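Local coordinates for protein alkyl hydroperoxide reductase/ Thiol specific antioxidant/ Mal allergen (PDB 5ENU) that probably reduces hydrogen peroxide and organic hydroperoxides through a reactive cysteine thiol, as a peroxiredoxin of the AhpC/TSA family, at residues Gln140-Ile145 against Asp152-Ala157. Residues are numbered along the deposited sequence; the frame is centred on the assembly and turned at random. Where two conformers were deposited one is given.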
loop_
_atom_site.group_PDB
_atom_site.type_symbol
_atom_site.label_atom_id
_atom_site.label_comp_id
_atom_site.label_asym_id
_atom_site.label_seq_id
_atom_site.Cartn_x
_atom_site.Cartn_y
_atom_site.Cartn_z
ATOM N N GLN A 140 -0.837 -3.506 12.213
ATOM C CA GLN A 140 0.555 -3.103 12.283
ATOM C C GLN A 140 0.823 -2.074 11.192
ATOM O O GLN A 140 0.263 -2.161 10.086
ATOM C CB GLN A 140 1.466 -4.321 12.132
ATOM C CG GLN A 140 2.929 -3.999 12.308
ATOM C CD GLN A 140 3.772 -5.232 12.587
ATOM O OE1 GLN A 140 3.270 -6.378 12.619
ATOM N NE2 GLN A 140 5.073 -5.013 12.770
ATOM N N ALA A 141 1.679 -1.106 11.509
ATOM C CA ALA A 141 2.145 -0.103 10.569
ATOM C C ALA A 141 3.662 -0.128 10.545
ATOM O O ALA A 141 4.309 -0.347 11.577
ATOM C CB ALA A 141 1.687 1.300 10.986
ATOM N N TRP A 142 4.227 0.100 9.360
ATOM C CA TRP A 142 5.665 0.283 9.195
ATOM C C TRP A 142 5.824 1.591 8.430
ATOM O O TRP A 142 5.452 1.652 7.256
ATOM C CB TRP A 142 6.231 -0.840 8.328
ATOM C CG TRP A 142 6.200 -2.246 8.873
ATOM C CD1 TRP A 142 7.250 -2.927 9.428
ATOM C CD2 TRP A 142 5.110 -3.187 8.785
ATOM N NE1 TRP A 142 6.867 -4.216 9.724
ATOM C CE2 TRP A 142 5.562 -4.404 9.339
ATOM C CE3 TRP A 142 3.789 -3.110 8.302
ATOM C CZ2 TRP A 142 4.747 -5.549 9.438
ATOM C CZ3 TRP A 142 2.972 -4.256 8.394
ATOM C CH2 TRP A 142 3.456 -5.459 8.968
ATOM N N ARG A 143 6.345 2.636 9.067
ATOM C CA ARG A 143 6.405 3.946 8.416
ATOM C C ARG A 143 7.835 4.326 8.057
ATOM O O ARG A 143 8.753 4.161 8.872
ATOM C CB ARG A 143 5.765 5.029 9.287
ATOM C CG ARG A 143 4.270 4.790 9.506
ATOM C CD ARG A 143 3.634 5.961 10.273
ATOM N NE ARG A 143 2.178 5.837 10.445
ATOM C CZ ARG A 143 1.271 6.279 9.570
ATOM N NH1 ARG A 143 1.651 6.862 8.430
ATOM N NH2 ARG A 143 -0.028 6.115 9.810
ATOM N N GLY A 144 8.026 4.817 6.833
ATOM C CA GLY A 144 9.362 5.254 6.453
ATOM C C GLY A 144 10.371 4.125 6.464
ATOM O O GLY A 144 11.531 4.323 6.842
ATOM N N ILE A 145 9.957 2.929 6.076
ATOM C CA ILE A 145 10.885 1.810 6.129
ATOM C C ILE A 145 11.753 1.753 4.875
ATOM O O ILE A 145 11.410 2.284 3.807
ATOM C CB ILE A 145 10.170 0.471 6.406
ATOM C CG1 ILE A 145 8.839 0.347 5.651
ATOM C CG2 ILE A 145 9.950 0.288 7.938
ATOM C CD1 ILE A 145 8.922 0.329 4.126
ATOM N N ASP A 152 9.899 -9.630 3.825
ATOM C CA ASP A 152 10.040 -10.755 4.759
ATOM C C ASP A 152 9.339 -10.454 6.082
ATOM O O ASP A 152 8.642 -11.311 6.639
ATOM C CB ASP A 152 11.524 -11.017 5.055
ATOM C CG ASP A 152 12.275 -11.648 3.888
ATOM O OD1 ASP A 152 13.526 -11.589 3.908
ATOM O OD2 ASP A 152 11.643 -12.219 2.976
ATOM N N ASP A 153 9.550 -9.242 6.617
ATOM C CA ASP A 153 8.918 -8.856 7.872
ATOM C C ASP A 153 7.401 -8.835 7.740
ATOM O O ASP A 153 6.687 -9.265 8.653
ATOM C CB ASP A 153 9.405 -7.466 8.304
ATOM C CG ASP A 153 10.882 -7.437 8.688
ATOM O OD1 ASP A 153 11.468 -8.500 8.976
ATOM O OD2 ASP A 153 11.455 -6.322 8.742
ATOM N N VAL A 154 6.887 -8.296 6.634
ATOM C CA VAL A 154 5.440 -8.241 6.466
ATOM C C VAL A 154 4.866 -9.651 6.360
ATOM O O VAL A 154 3.818 -9.948 6.951
ATOM C CB VAL A 154 5.060 -7.348 5.276
ATOM C CG1 VAL A 154 3.543 -7.315 5.065
ATOM C CG2 VAL A 154 5.597 -5.940 5.482
ATOM N N LEU A 155 5.554 -10.552 5.641
ATOM C CA LEU A 155 5.051 -11.922 5.536
ATOM C C LEU A 155 5.023 -12.592 6.904
ATOM O O LEU A 155 4.046 -13.266 7.253
ATOM C CB LEU A 155 5.892 -12.744 4.560
ATOM C CG LEU A 155 5.456 -14.211 4.401
ATOM C CD1 LEU A 155 4.013 -14.376 3.916
ATOM C CD2 LEU A 155 6.425 -14.970 3.499
ATOM N N SER A 156 6.086 -12.422 7.695
ATOM C CA SER A 156 6.087 -12.985 9.042
ATOM C C SER A 156 4.902 -12.465 9.845
ATOM O O SER A 156 4.215 -13.232 10.524
ATOM C CB SER A 156 7.403 -12.654 9.750
ATOM O OG SER A 156 8.507 -13.254 9.095
ATOM N N ALA A 157 4.623 -11.164 9.753
ATOM C CA ALA A 157 3.508 -10.602 10.505
ATOM C C ALA A 157 2.174 -11.175 10.028
ATOM O O ALA A 157 1.318 -11.530 10.847
ATOM C CB ALA A 157 3.539 -9.073 10.389
#
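Trp142 lays its indole between strand 138-143 and helix 150-160, where Val154 and Ala157 of the helix receive it. This is the C-terminal strand-helix unit of the thioredoxin fold of peroxiredoxins. The chain leaves the sheet at strand 138-143 and returns as the helix packed on it. The two short segments run almost exactly antiparallel, at 172°, with their axes 10.9 Å apart.

The CG of Trp142 is anti to its carbonyl carbon (chi1 -66°), and the indole reaches across to the helix. Val154 meets one face with a single methyl. Its CG2 lies 4.0 Å from the centroid of the six-membered ring and only 7° off the ring normal, a CH-pi contact. Ala157 comes to the rim instead. Its CB is close to the ring plane, 3.8 Å from CZ2 of Trp142. The two helix residues thus hold the benzene half from different directions. Asp153 adds a looser contact near the pyrrole side, with its CB 4.4 Å from NE1 of Trp142.

The other face of the indole is covered from its own strand. Gln140, two residues earlier, extends its chain alongside and sets NE2 about 3.1 Å above the ring plane, toward the rim. His150 meets the indole edge-to-face, and Leu131 of strand 120-132 touches both Trp142 and Ala157. Phe66 of helix 50-68 packs against Val154. At the other end of the Gln140 amide, OE1 rests 3.5 Å from CB of Ala157.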